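Local coordinates for replication protein B (PDB 3H20) that acts as the primase of the broad-host-range plasmid RSF1010, making the short primers from which copying of its DNA starts, at residues 12-17 with 43-48; 22-27 with 49-54; 222-227 with 261-266; 266-271 with 280-285. One frame throughout, in Å; residues are numbered along the deposited sequence.

Contact 1 of 4, residues 12-17 with 43-48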
loop_
_atom_site.group_PDB
_atom_site.type_symbol
_atom_site.label_atom_id
_atom_site.label_comp_id
_atom_site.label_asym_id
_atom_site.label_seq_id
_atom_site.Cartn_x
_atom_site.Cartn_y
_atom_site.Cartn_z
ATOM N N ARG A 12 -29.031 -6.177 14.480
ATOM C CA ARG A 12 -28.014 -6.647 15.438
ATOM C C ARG A 12 -26.582 -6.372 14.993
ATOM O O ARG A 12 -25.752 -6.007 15.824
ATOM C CB ARG A 12 -28.152 -8.142 15.741
ATOM C CG ARG A 12 -29.370 -8.507 16.555
ATOM C CD ARG A 12 -29.487 -10.024 16.738
ATOM N NE ARG A 12 -30.712 -10.335 17.473
ATOM C CZ ARG A 12 -31.124 -11.557 17.807
ATOM N NH1 ARG A 12 -30.419 -12.636 17.474
ATOM N NH2 ARG A 12 -32.253 -11.701 18.488
ATOM N N GLN A 13 -26.295 -6.549 13.697
ATOM C CA GLN A 13 -24.943 -6.294 13.163
ATOM C C GLN A 13 -24.553 -4.812 13.267
ATOM O O GLN A 13 -23.454 -4.491 13.736
ATOM C CB GLN A 13 -24.769 -6.827 11.723
ATOM C CG GLN A 13 -23.350 -6.581 11.126
ATOM C CD GLN A 13 -23.028 -7.378 9.853
ATOM O OE1 GLN A 13 -23.737 -8.325 9.477
ATOM N NE2 GLN A 13 -21.911 -7.014 9.201
ATOM N N LEU A 14 -25.450 -3.920 12.840
ATOM C CA LEU A 14 -25.237 -2.462 12.982
ATOM C C LEU A 14 -25.011 -2.016 14.433
ATOM O O LEU A 14 -24.142 -1.174 14.694
ATOM C CB LEU A 14 -26.395 -1.649 12.366
ATOM C CG LEU A 14 -26.762 -1.904 10.892
ATOM C CD1 LEU A 14 -27.987 -1.077 10.463
ATOM C CD2 LEU A 14 -25.589 -1.643 9.958
ATOM N N LYS A 15 -25.787 -2.563 15.369
ATOM C CA LYS A 15 -25.612 -2.220 16.782
ATOM C C LYS A 15 -24.250 -2.685 17.282
ATOM O O LYS A 15 -23.563 -1.934 17.985
ATOM C CB LYS A 15 -26.731 -2.802 17.663
ATOM C CG LYS A 15 -26.567 -2.490 19.180
ATOM C CD LYS A 15 -27.599 -3.244 20.016
ATOM C CE LYS A 15 -27.161 -3.402 21.472
ATOM N NZ LYS A 15 -28.256 -4.010 22.281
ATOM N N ALA A 16 -23.861 -3.911 16.907
ATOM C CA ALA A 16 -22.598 -4.498 17.365
ATOM C C ALA A 16 -21.405 -3.742 16.780
ATOM O O ALA A 16 -20.361 -3.580 17.439
ATOM C CB ALA A 16 -22.524 -5.967 16.982
ATOM N N MET A 17 -21.553 -3.300 15.538
ATOM C CA MET A 17 -20.527 -2.470 14.892
ATOM C C MET A 17 -20.486 -1.092 15.551
ATOM O O MET A 17 -19.414 -0.550 15.804
ATOM C CB MET A 17 -20.759 -2.378 13.389
ATOM C CG MET A 17 -20.422 -3.693 12.639
ATOM S SD MET A 17 -20.788 -3.603 10.872
ATOM C CE MET A 17 -19.319 -2.763 10.269
ATOM N N GLU A 43 -30.902 4.549 7.779
ATOM C CA GLU A 43 -31.007 4.512 6.319
ATOM C C GLU A 43 -30.685 3.124 5.733
ATOM O O GLU A 43 -31.290 2.727 4.736
ATOM C CB GLU A 43 -30.155 5.619 5.660
ATOM C CG GLU A 43 -30.620 7.046 5.980
ATOM C CD GLU A 43 -29.640 8.134 5.530
ATOM O OE1 GLU A 43 -28.423 7.872 5.443
ATOM O OE2 GLU A 43 -30.094 9.267 5.279
ATOM N N VAL A 44 -29.754 2.391 6.348
ATOM C CA VAL A 44 -29.448 1.008 5.935
ATOM C C VAL A 44 -30.717 0.147 6.074
ATOM O O VAL A 44 -31.115 -0.548 5.138
ATOM C CB VAL A 44 -28.290 0.378 6.757
ATOM C CG1 VAL A 44 -28.011 -1.063 6.294
ATOM C CG2 VAL A 44 -26.998 1.229 6.645
ATOM N N LEU A 45 -31.360 0.233 7.238
ATOM C CA LEU A 45 -32.618 -0.471 7.485
ATOM C C LEU A 45 -33.748 -0.029 6.552
ATOM O O LEU A 45 -34.521 -0.865 6.056
ATOM C CB LEU A 45 -33.005 -0.351 8.976
ATOM C CG LEU A 45 -32.090 -1.191 9.904
ATOM C CD1 LEU A 45 -32.224 -0.818 11.383
ATOM C CD2 LEU A 45 -32.359 -2.689 9.738
ATOM N N GLN A 46 -33.829 1.280 6.286
ATOM C CA GLN A 46 -34.822 1.843 5.363
ATOM C C GLN A 46 -34.667 1.280 3.949
ATOM O O GLN A 46 -35.637 1.202 3.185
ATOM C CB GLN A 46 -34.661 3.369 5.306
ATOM C CG GLN A 46 -35.826 4.132 4.726
ATOM C CD GLN A 46 -35.546 5.629 4.578
ATOM O OE1 GLN A 46 -34.476 6.114 4.940
ATOM N NE2 GLN A 46 -36.520 6.362 4.054
ATOM N N ASN A 47 -33.437 0.915 3.599
ATOM C CA ASN A 47 -33.125 0.425 2.247
ATOM C C ASN A 47 -33.084 -1.102 2.121
ATOM O O ASN A 47 -32.691 -1.640 1.088
ATOM C CB ASN A 47 -31.811 1.048 1.757
ATOM C CG ASN A 47 -32.002 2.448 1.220
ATOM O OD1 ASN A 47 -32.488 2.630 0.106
ATOM N ND2 ASN A 47 -31.637 3.452 2.015
ATOM N N THR A 48 -33.512 -1.802 3.163
ATOM C CA THR A 48 -33.498 -3.267 3.155
ATOM C C THR A 48 -34.309 -3.884 1.984
ATOM O O THR A 48 -33.843 -4.836 1.351
ATOM C CB THR A 48 -33.886 -3.841 4.532
ATOM O OG1 THR A 48 -32.921 -3.401 5.501
ATOM C CG2 THR A 48 -33.876 -5.383 4.532
#

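Contact 2 of 4, residues 22-27 with 49-54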
loop_
_atom_site.group_PDB
_atom_site.type_symbol
_atom_site.label_atom_id
_atom_site.label_comp_id
_atom_site.label_asym_id
_atom_site.label_seq_id
_atom_site.Cartn_x
_atom_site.Cartn_y
_atom_site.Cartn_z
ATOM N N PHE A 22 -22.310 4.161 7.728
ATOM C CA PHE A 22 -21.722 2.983 7.086
ATOM C C PHE A 22 -21.647 3.182 5.564
ATOM O O PHE A 22 -22.495 3.870 4.981
ATOM C CB PHE A 22 -22.613 1.749 7.331
ATOM C CG PHE A 22 -22.781 1.373 8.797
ATOM C CD1 PHE A 22 -23.803 1.929 9.563
ATOM C CD2 PHE A 22 -21.922 0.449 9.389
ATOM C CE1 PHE A 22 -23.967 1.578 10.909
ATOM C CE2 PHE A 22 -22.065 0.088 10.739
ATOM C CZ PHE A 22 -23.102 0.658 11.497
ATOM N N ASP A 23 -20.654 2.563 4.929
ATOM C CA ASP A 23 -20.676 2.369 3.484
ATOM C C ASP A 23 -21.305 1.011 3.223
ATOM O O ASP A 23 -20.908 0.016 3.837
ATOM C CB ASP A 23 -19.264 2.368 2.891
ATOM C CG ASP A 23 -18.587 3.701 3.002
ATOM O OD1 ASP A 23 -19.290 4.740 2.898
ATOM O OD2 ASP A 23 -17.353 3.706 3.188
ATOM N N ILE A 24 -22.293 0.979 2.338
ATOM C CA ILE A 24 -22.865 -0.277 1.872
ATOM C C ILE A 24 -22.418 -0.481 0.427
ATOM O O ILE A 24 -22.572 0.408 -0.412
ATOM C CB ILE A 24 -24.420 -0.297 1.956
ATOM C CG1 ILE A 24 -24.914 -0.213 3.412
ATOM C CG2 ILE A 24 -25.009 -1.528 1.230
ATOM C CD1 ILE A 24 -24.543 -1.411 4.315
ATOM N N GLY A 25 -21.840 -1.643 0.147
ATOM C CA GLY A 25 -21.414 -1.971 -1.218
ATOM C C GLY A 25 -22.279 -3.066 -1.819
ATOM O O GLY A 25 -22.616 -4.056 -1.161
ATOM N N VAL A 26 -22.636 -2.881 -3.081
ATOM C CA VAL A 26 -23.457 -3.831 -3.812
ATOM C C VAL A 26 -22.709 -4.194 -5.106
ATOM O O VAL A 26 -22.454 -3.326 -5.949
ATOM C CB VAL A 26 -24.865 -3.242 -4.079
ATOM C CG1 VAL A 26 -25.655 -4.113 -5.024
ATOM C CG2 VAL A 26 -25.639 -3.080 -2.760
ATOM N N ARG A 27 -22.324 -5.466 -5.232
ATOM C CA ARG A 27 -21.556 -5.947 -6.389
ATOM C C ARG A 27 -22.202 -7.136 -7.105
ATOM O O ARG A 27 -22.494 -8.166 -6.489
ATOM C CB ARG A 27 -20.124 -6.314 -5.991
ATOM C CG ARG A 27 -19.237 -6.695 -7.175
ATOM C CD ARG A 27 -17.820 -7.085 -6.757
ATOM N NE ARG A 27 -16.999 -7.314 -7.944
ATOM C CZ ARG A 27 -16.288 -6.371 -8.562
ATOM N NH1 ARG A 27 -15.584 -6.672 -9.649
ATOM N NH2 ARG A 27 -16.272 -5.126 -8.088
ATOM N N PRO A 49 -35.509 -3.344 1.688
ATOM C CA PRO A 49 -36.216 -3.869 0.515
ATOM C C PRO A 49 -35.370 -3.787 -0.760
ATOM O O PRO A 49 -35.310 -4.752 -1.508
ATOM C CB PRO A 49 -37.443 -2.950 0.405
ATOM C CG PRO A 49 -37.716 -2.539 1.808
ATOM C CD PRO A 49 -36.313 -2.316 2.382
ATOM N N TRP A 50 -34.719 -2.648 -1.002
ATOM C CA TRP A 50 -33.894 -2.509 -2.209
ATOM C C TRP A 50 -32.709 -3.492 -2.203
ATOM O O TRP A 50 -32.413 -4.110 -3.229
ATOM C CB TRP A 50 -33.411 -1.068 -2.399
ATOM C CG TRP A 50 -32.598 -0.882 -3.643
ATOM C CD1 TRP A 50 -33.022 -1.021 -4.936
ATOM C CD2 TRP A 50 -31.210 -0.545 -3.713
ATOM N NE1 TRP A 50 -31.985 -0.782 -5.803
ATOM C CE2 TRP A 50 -30.863 -0.482 -5.080
ATOM C CE3 TRP A 50 -30.223 -0.291 -2.747
ATOM C CZ2 TRP A 50 -29.565 -0.176 -5.513
ATOM C CZ3 TRP A 50 -28.928 0.020 -3.180
ATOM C CH2 TRP A 50 -28.616 0.072 -4.551
ATOM N N LEU A 51 -32.044 -3.631 -1.053
ATOM C CA LEU A 51 -30.900 -4.550 -0.912
ATOM C C LEU A 51 -31.293 -6.008 -1.165
ATOM O O LEU A 51 -30.553 -6.743 -1.816
ATOM C CB LEU A 51 -30.221 -4.410 0.469
ATOM C CG LEU A 51 -29.584 -3.043 0.815
ATOM C CD1 LEU A 51 -29.100 -3.046 2.264
ATOM C CD2 LEU A 51 -28.438 -2.680 -0.133
ATOM N N LYS A 52 -32.454 -6.424 -0.655
ATOM C CA LYS A 52 -32.980 -7.764 -0.971
ATOM C C LYS A 52 -33.280 -7.948 -2.461
ATOM O O LYS A 52 -33.010 -9.007 -3.017
ATOM C CB LYS A 52 -34.252 -8.059 -0.187
ATOM C CG LYS A 52 -34.057 -8.183 1.301
ATOM C CD LYS A 52 -35.348 -7.805 1.977
ATOM C CE LYS A 52 -36.029 -9.001 2.563
ATOM N NZ LYS A 52 -35.641 -9.122 3.991
ATOM N N ARG A 53 -33.856 -6.928 -3.094
ATOM C CA ARG A 53 -34.101 -6.957 -4.552
ATOM C C ARG A 53 -32.783 -7.191 -5.294
ATOM O O ARG A 53 -32.672 -8.100 -6.126
ATOM C CB ARG A 53 -34.775 -5.653 -5.017
ATOM C CG ARG A 53 -34.882 -5.473 -6.558
ATOM C CD ARG A 53 -35.707 -4.233 -6.920
ATOM N NE ARG A 53 -35.860 -4.051 -8.366
ATOM C CZ ARG A 53 -36.802 -4.633 -9.104
ATOM N NH1 ARG A 53 -37.686 -5.446 -8.535
ATOM N NH2 ARG A 53 -36.862 -4.404 -10.414
ATOM N N MET A 54 -31.782 -6.377 -4.964
ATOM C CA MET A 54 -30.465 -6.459 -5.596
ATOM C C MET A 54 -29.793 -7.826 -5.375
ATOM O O MET A 54 -29.202 -8.390 -6.309
ATOM C CB MET A 54 -29.567 -5.312 -5.101
ATOM C CG MET A 54 -29.985 -3.904 -5.588
ATOM S SD MET A 54 -29.836 -3.700 -7.380
ATOM C CE MET A 54 -31.507 -3.966 -7.941
#

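Contact 3 of 4, residues 222-227 with 261-266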
loop_
_atom_site.group_PDB
_atom_site.type_symbol
_atom_site.label_atom_id
_atom_site.label_comp_id
_atom_site.label_asym_id
_atom_site.label_seq_id
_atom_site.Cartn_x
_atom_site.Cartn_y
_atom_site.Cartn_z
ATOM N N ASP A 222 24.889 17.592 -12.091
ATOM C CA ASP A 222 24.877 16.812 -10.848
ATOM C C ASP A 222 25.382 15.393 -11.094
ATOM O O ASP A 222 26.102 14.824 -10.271
ATOM C CB ASP A 222 23.466 16.754 -10.250
ATOM C CG ASP A 222 22.846 18.130 -10.044
ATOM O OD1 ASP A 222 23.573 19.091 -9.691
ATOM O OD2 ASP A 222 21.615 18.240 -10.223
ATOM N N GLU A 223 24.986 14.845 -12.241
ATOM C CA GLU A 223 25.368 13.511 -12.691
ATOM C C GLU A 223 26.879 13.422 -12.930
ATOM O O GLU A 223 27.532 12.464 -12.507
ATOM C CB GLU A 223 24.615 13.204 -13.989
ATOM C CG GLU A 223 24.396 11.738 -14.293
ATOM C CD GLU A 223 23.470 11.529 -15.480
ATOM O OE1 GLU A 223 22.464 12.269 -15.584
ATOM O OE2 GLU A 223 23.740 10.618 -16.298
ATOM N N TYR A 224 27.417 14.433 -13.606
ATOM C CA TYR A 224 28.851 14.535 -13.869
ATOM C C TYR A 224 29.663 14.633 -12.572
ATOM O O TYR A 224 30.622 13.886 -12.379
ATOM C CB TYR A 224 29.137 15.723 -14.798
ATOM C CG TYR A 224 30.601 16.081 -14.930
ATOM C CD1 TYR A 224 31.439 15.388 -15.811
ATOM C CD2 TYR A 224 31.146 17.125 -14.184
ATOM C CE1 TYR A 224 32.789 15.722 -15.929
ATOM C CE2 TYR A 224 32.482 17.460 -14.292
ATOM C CZ TYR A 224 33.296 16.757 -15.161
ATOM O OH TYR A 224 34.620 17.104 -15.253
ATOM N N ARG A 225 29.256 15.542 -11.683
ATOM C CA ARG A 225 29.937 15.753 -10.404
ATOM C C ARG A 225 29.932 14.497 -9.529
ATOM O O ARG A 225 30.924 14.197 -8.856
ATOM C CB ARG A 225 29.320 16.938 -9.658
ATOM C CG ARG A 225 29.491 18.274 -10.375
ATOM C CD ARG A 225 28.458 19.296 -9.921
ATOM N NE ARG A 225 28.797 19.892 -8.631
ATOM C CZ ARG A 225 29.513 21.005 -8.478
ATOM N NH1 ARG A 225 29.980 21.665 -9.534
ATOM N NH2 ARG A 225 29.766 21.461 -7.260
ATOM N N SER A 226 28.817 13.768 -9.550
ATOM C CA SER A 226 28.680 12.513 -8.809
ATOM C C SER A 226 29.718 11.474 -9.248
ATOM O O SER A 226 30.409 10.891 -8.409
ATOM C CB SER A 226 27.265 11.952 -8.968
ATOM O OG SER A 226 26.970 11.022 -7.942
ATOM N N GLU A 227 29.829 11.260 -10.560
ATOM C CA GLU A 227 30.816 10.332 -11.117
ATOM C C GLU A 227 32.250 10.772 -10.794
ATOM O O GLU A 227 33.076 9.953 -10.384
ATOM C CB GLU A 227 30.641 10.176 -12.637
ATOM C CG GLU A 227 29.295 9.588 -13.093
ATOM C CD GLU A 227 29.012 8.193 -12.541
ATOM O OE1 GLU A 227 29.951 7.373 -12.442
ATOM O OE2 GLU A 227 27.840 7.911 -12.205
ATOM N N GLY A 261 29.191 18.541 -22.644
ATOM C CA GLY A 261 30.081 19.669 -22.885
ATOM C C GLY A 261 29.874 20.796 -21.894
ATOM O O GLY A 261 30.834 21.290 -21.297
ATOM N N LYS A 262 28.612 21.186 -21.715
ATOM C CA LYS A 262 28.227 22.258 -20.791
ATOM C C LYS A 262 28.570 21.915 -19.335
ATOM O O LYS A 262 28.945 22.795 -18.554
ATOM C CB LYS A 262 26.731 22.578 -20.948
ATOM C CG LYS A 262 26.130 23.422 -19.836
ATOM C CD LYS A 262 24.924 24.209 -20.317
ATOM C CE LYS A 262 24.444 25.161 -19.238
ATOM N NZ LYS A 262 23.575 26.236 -19.788
ATOM N N ALA A 263 28.435 20.638 -18.983
ATOM C CA ALA A 263 28.788 20.148 -17.649
ATOM C C ALA A 263 30.295 20.220 -17.403
ATOM O O ALA A 263 30.738 20.631 -16.324
ATOM C CB ALA A 263 28.280 18.720 -17.454
ATOM N N MET A 264 31.072 19.818 -18.408
ATOM C CA MET A 264 32.532 19.894 -18.352
ATOM C C MET A 264 32.991 21.348 -18.253
ATOM O O MET A 264 33.864 21.672 -17.452
ATOM C CB MET A 264 33.166 19.224 -19.575
ATOM C CG MET A 264 33.132 17.695 -19.552
ATOM S SD MET A 264 33.821 16.907 -21.026
ATOM C CE MET A 264 35.543 17.385 -20.935
ATOM N N ALA A 265 32.381 22.212 -19.063
ATOM C CA ALA A 265 32.704 23.638 -19.087
ATOM C C ALA A 265 32.557 24.283 -17.709
ATOM O O ALA A 265 33.320 25.182 -17.355
ATOM C CB ALA A 265 31.848 24.362 -20.112
ATOM N N GLU A 266 31.586 23.803 -16.933
ATOM C CA GLU A 266 31.273 24.375 -15.622
ATOM C C GLU A 266 32.107 23.784 -14.484
ATOM O O GLU A 266 32.515 24.514 -13.581
ATOM C CB GLU A 266 29.782 24.193 -15.312
ATOM C CG GLU A 266 29.276 24.978 -14.102
ATOM C CD GLU A 266 29.191 26.476 -14.359
ATOM O OE1 GLU A 266 28.910 26.869 -15.515
ATOM O OE2 GLU A 266 29.398 27.262 -13.407
#

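Contact 4 of 4, residues 266-271 with 280-285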
loop_
_atom_site.group_PDB
_atom_site.type_symbol
_atom_site.label_atom_id
_atom_site.label_comp_id
_atom_site.label_asym_id
_atom_site.label_seq_id
_atom_site.Cartn_x
_atom_site.Cartn_y
_atom_site.Cartn_z
ATOM N N GLU A 266 31.586 23.803 -16.933
ATOM C CA GLU A 266 31.273 24.375 -15.622
ATOM C C GLU A 266 32.107 23.784 -14.484
ATOM O O GLU A 266 32.515 24.514 -13.581
ATOM C CB GLU A 266 29.782 24.193 -15.312
ATOM C CG GLU A 266 29.276 24.978 -14.102
ATOM C CD GLU A 266 29.191 26.476 -14.359
ATOM O OE1 GLU A 266 28.910 26.869 -15.515
ATOM O OE2 GLU A 266 29.398 27.262 -13.407
ATOM N N ALA A 267 32.367 22.475 -14.536
ATOM C CA ALA A 267 32.865 21.745 -13.364
ATOM C C ALA A 267 34.178 20.959 -13.515
ATOM O O ALA A 267 34.711 20.476 -12.519
ATOM C CB ALA A 267 31.758 20.825 -12.813
ATOM N N SER A 268 34.695 20.826 -14.739
ATOM C CA SER A 268 35.909 20.029 -14.975
ATOM C C SER A 268 37.191 20.702 -14.495
ATOM O O SER A 268 37.538 21.781 -14.977
ATOM C CB SER A 268 36.060 19.660 -16.456
ATOM O OG SER A 268 37.333 19.076 -16.701
ATOM N N PRO A 269 37.903 20.065 -13.548
ATOM C CA PRO A 269 39.217 20.581 -13.159
ATOM C C PRO A 269 40.224 20.507 -14.308
ATOM O O PRO A 269 41.022 21.428 -14.463
ATOM C CB PRO A 269 39.640 19.670 -12.001
ATOM C CG PRO A 269 38.824 18.437 -12.156
ATOM C CD PRO A 269 37.524 18.867 -12.771
ATOM N N ALA A 270 40.178 19.440 -15.110
ATOM C CA ALA A 270 41.079 19.305 -16.264
ATOM C C ALA A 270 40.884 20.437 -17.281
ATOM O O ALA A 270 41.852 20.916 -17.882
ATOM C CB ALA A 270 40.912 17.942 -16.938
ATOM N N LEU A 271 39.633 20.858 -17.464
ATOM C CA LEU A 271 39.295 21.946 -18.382
ATOM C C LEU A 271 39.823 23.294 -17.904
ATOM O O LEU A 271 40.314 24.084 -18.709
ATOM C CB LEU A 271 37.781 22.036 -18.596
ATOM C CG LEU A 271 37.334 23.215 -19.466
ATOM C CD1 LEU A 271 37.151 22.774 -20.903
ATOM C CD2 LEU A 271 36.072 23.856 -18.926
ATOM N N ALA A 280 37.378 24.741 -25.596
ATOM C CA ALA A 280 36.375 24.155 -26.489
ATOM C C ALA A 280 36.868 22.903 -27.211
ATOM O O ALA A 280 36.123 21.929 -27.333
ATOM C CB ALA A 280 35.880 25.193 -27.493
ATOM N N ASP A 281 38.121 22.936 -27.669
ATOM C CA ASP A 281 38.733 21.808 -28.379
ATOM C C ASP A 281 38.849 20.554 -27.511
ATOM O O ASP A 281 38.600 19.440 -27.986
ATOM C CB ASP A 281 40.110 22.193 -28.922
ATOM N N TYR A 282 39.235 20.740 -26.249
ATOM C CA TYR A 282 39.376 19.622 -25.317
ATOM C C TYR A 282 38.033 18.937 -25.063
ATOM O O TYR A 282 37.959 17.707 -25.087
ATOM C CB TYR A 282 40.043 20.061 -24.004
ATOM C CG TYR A 282 39.919 19.040 -22.889
ATOM C CD1 TYR A 282 40.604 17.824 -22.946
ATOM C CD2 TYR A 282 39.108 19.288 -21.784
ATOM C CE1 TYR A 282 40.478 16.879 -21.932
ATOM C CE2 TYR A 282 38.981 18.353 -20.760
ATOM C CZ TYR A 282 39.670 17.153 -20.840
ATOM O OH TYR A 282 39.538 16.225 -19.834
ATOM N N ILE A 283 36.984 19.732 -24.840
ATOM C CA ILE A 283 35.616 19.212 -24.663
ATOM C C ILE A 283 35.143 18.427 -25.899
ATOM O O ILE A 283 34.672 17.292 -25.777
ATOM C CB ILE A 283 34.599 20.346 -24.359
ATOM C CG1 ILE A 283 34.897 21.005 -23.009
ATOM C CG2 ILE A 283 33.168 19.812 -24.371
ATOM C CD1 ILE A 283 34.172 22.335 -22.785
ATOM N N GLU A 284 35.274 19.044 -27.075
ATOM C CA GLU A 284 34.854 18.453 -28.348
ATOM C C GLU A 284 35.530 17.106 -28.598
ATOM O O GLU A 284 34.878 16.147 -29.004
ATOM C CB GLU A 284 35.136 19.437 -29.503
ATOM C CG GLU A 284 35.292 18.806 -30.903
ATOM C CD GLU A 284 33.969 18.514 -31.606
ATOM O OE1 GLU A 284 33.154 19.446 -31.781
ATOM O OE2 GLU A 284 33.754 17.352 -32.011
ATOM N N ARG A 285 36.836 17.047 -28.349
ATOM C CA ARG A 285 37.607 15.822 -28.543
ATOM C C ARG A 285 37.214 14.747 -27.528
ATOM O O ARG A 285 37.054 13.574 -27.886
ATOM C CB ARG A 285 39.107 16.124 -28.487
ATOM C CG ARG A 285 40.008 14.947 -28.840
ATOM C CD ARG A 285 41.381 15.395 -29.356
ATOM N NE ARG A 285 41.957 16.497 -28.580
ATOM C CZ ARG A 285 42.519 16.374 -27.378
ATOM N NH1 ARG A 285 42.585 15.190 -26.779
ATOM N NH2 ARG A 285 43.000 17.446 -26.765
#

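Contact 1 of 4, residues 12-17 with 43-48
Two helices of the primase domain, 6-17 and 41-46, meet through the side chain of Leu14 in the first, which reaches to Val44 and Leu45 of the second. One methyl does the touching. Leu14 CD1 lies 4.0 Å from Val44 CB, with Val44 CG1 the next atom along, and 4.1 Å from Leu45 CG. With CG set anti to its own carbonyl carbon (chi1 -55°) and an extended chi2, the Leu14 chain stretches across the gap between backbones whose nearest CA atoms, of Leu14 and Val44, are still 8.9 Å apart. Leu45 and Leu14 lie alongside each other in antiparallel fashion, whereas the shorter Val44 is met at a slant.

Behind this face, at the end of helix 41-46, two side chains bond to backbone carbonyls. Asn47 ND2 donates to Glu43 O at 2.8 Å, from above the carbonyl plane, and Leu45 O receives both the N and, at 3.0 Å, the OG1 of Thr48 from the same face. Leu14 also packs on Ile63 of the sheet beneath.

No polar atom bridges the segments; the join rests on dispersion and the burial of branched aliphatic groups alone.

Contact 2 of 4, residues 22-27 with 49-54
Met54, which meets Val26 of the strand, also lays its CG over one face of the Trp50 indole, 3.5 Å above the plane and displaced toward the rim; the indole touches Trp39 of the neighbouring strand as well. The setting is helix-on-sheet packing in an alpha+beta arrangement: helix 48-56 lies on one face of the four-stranded antiparallel sheet, over its inner strand 21-28. The two short axes approach to 10.2 Å and run nearly the same way, 26° apart.

Strand alternation decides who takes part. Ile24 and Val26 point toward the helix, while Asp23 between Phe22 and Ile24 belongs to the other face, where it forms salt bridges with Arg64 and Arg141. Leu51 is the shared partner of the two strand residues. Its CD2 is 3.9 Å from Ile24 CG2 and equally 3.9 Å from Val26 CG2, so a single methyl rests over both branches and meets both side chains at a slant. The extended chi2 (174°) of Leu51 places CD1; the touching CD2 is the other branch, turned back from that line, on a CB that does not itself point at the strand. Leu51 is covered further by Phe149, and Ile24 by Ile63.

Hydrophobic packing is thus the sole link between helix and strand here, with no hydrogen bond across. Met54 contributes its root rather than its tip: bent at chi2 and chi3, the thioether turns away from the strand, and the touch is made by Met54 CB, 4.1 Å from Val26 CG1.

Contact 3 of 4, residues 222-227 with 261-266
Ala263, met by Tyr224, is the first residue of 261-266 to touch 222-227, in a helix-to-helix contact of the C-terminal helical bundle. Its methyl faces the other helix, and Ala263 CB lies 4.1 Å from Tyr224 CB. The small side chain lets the two backbones come close, with 6.8 Å between the CA atoms of this pair. Beyond the methyl, the carbonyl oxygen of the same alanine lies near one side of the tyrosine ring, Ala263 O being 4.1 Å from Tyr224 CD2, an approach oblique to the ring plane.

Met264 follows and meets the same side of the ring, at another of its corners. Its CG is 4.1 Å from Tyr224 CE1, again obliquely, and the two side chains cross at about a right angle. With CG anti to the backbone N (chi1 169°), the tyrosine ring is laid along this surface of helix 257-267. At the end of the segment the carboxylate of Glu266 lies in the neighbourhood of the Arg225 guanidinium without contact, Glu266 OE2 being 6.8 Å from Arg225 NH1; any attraction between these exposed charges is probably slight.

The polar end of Tyr224 is buried and satisfied by helix 239-252, where its OH is hydrogen-bonded to Asp243; the side chain also touches Leu250 there. On another side Met264 reaches Tyr282 and Thr286 of helix 279-291, so that helix 257-267 is packed against helices 220-234, 239-252 and 279-291 alike.

Contact 4 of 4, residues 266-271 with 280-285
The backbone leaves helical geometry at Ser268 and starts a short, weakly bonded helix about 269-271, bringing Leu271 CA to 7.3 Å from Tyr282 CA of helix 279-291. Ser268 is the N-cap of that short helix: its OG accepts from Leu271 N at 3.0 Å with an N-H...O angle of 155°. This packing of a capped helical turn on helix 279-291 belongs to the C-terminal helical bundle and lies near its surface.

Tyr282 is the broad partner. With CG anti to the backbone N (chi1 166°), its ring is sent toward the capped turn, where Leu271 CD1 sits at the ring edge, 4.1 Å from Tyr282 CD2. Ser268 OG is also by that edge, at the longer 4.4 Å from Tyr282 CE2. Ala270 comes to the phenolic end obliquely, its CB 3.6 Å from Tyr282 OH.

That hydroxyl has its polar partner in helix 239-252: Asp243 OD2 is hydrogen-bonded both to Tyr282 OH and to Ser268 OG. The serine oxygen therefore serves the cap and the carboxylate together, and one acidic oxygen fixes the turn and the ring relative to each other. These hydroxyls, with Tyr224 OH on OD1, would probably stabilise negative charge on Asp243.

Next to the ring, Leu271 crosses Ile283 at a slant. Chi2 of Leu271, at 96°, is away from the usual staggered values, and the methyl it places packs tightly: Leu271 CD1 is 3.6 Å from Ile283 CD1 and likewise 3.6 Å from Ile283 CG1.

The four contacts form two groups on opposite sides of the centre of the chain. Contacts 1 and 2, centres 11 Å apart, share the core beneath the primase sheet: Leu14 CD2 is 3.7 Å from Phe22 CZ, and Val44 CG1 is 4.0 Å from Ile24 CD1. Contacts 3 and 4, centres 10 Å apart, share Glu266 and use Asp243 from both its oxygens. Between the groups the centres lie 62 to 76 Å apart, with no touch. The bound diphosphate belongs with the first group: the Val26 side chain is about 12 Å from it, Gly25 is backbone-bonded to the pocket residue Tyr62, and Gln13 holds the carbonyl of Arg145, another pocket residue.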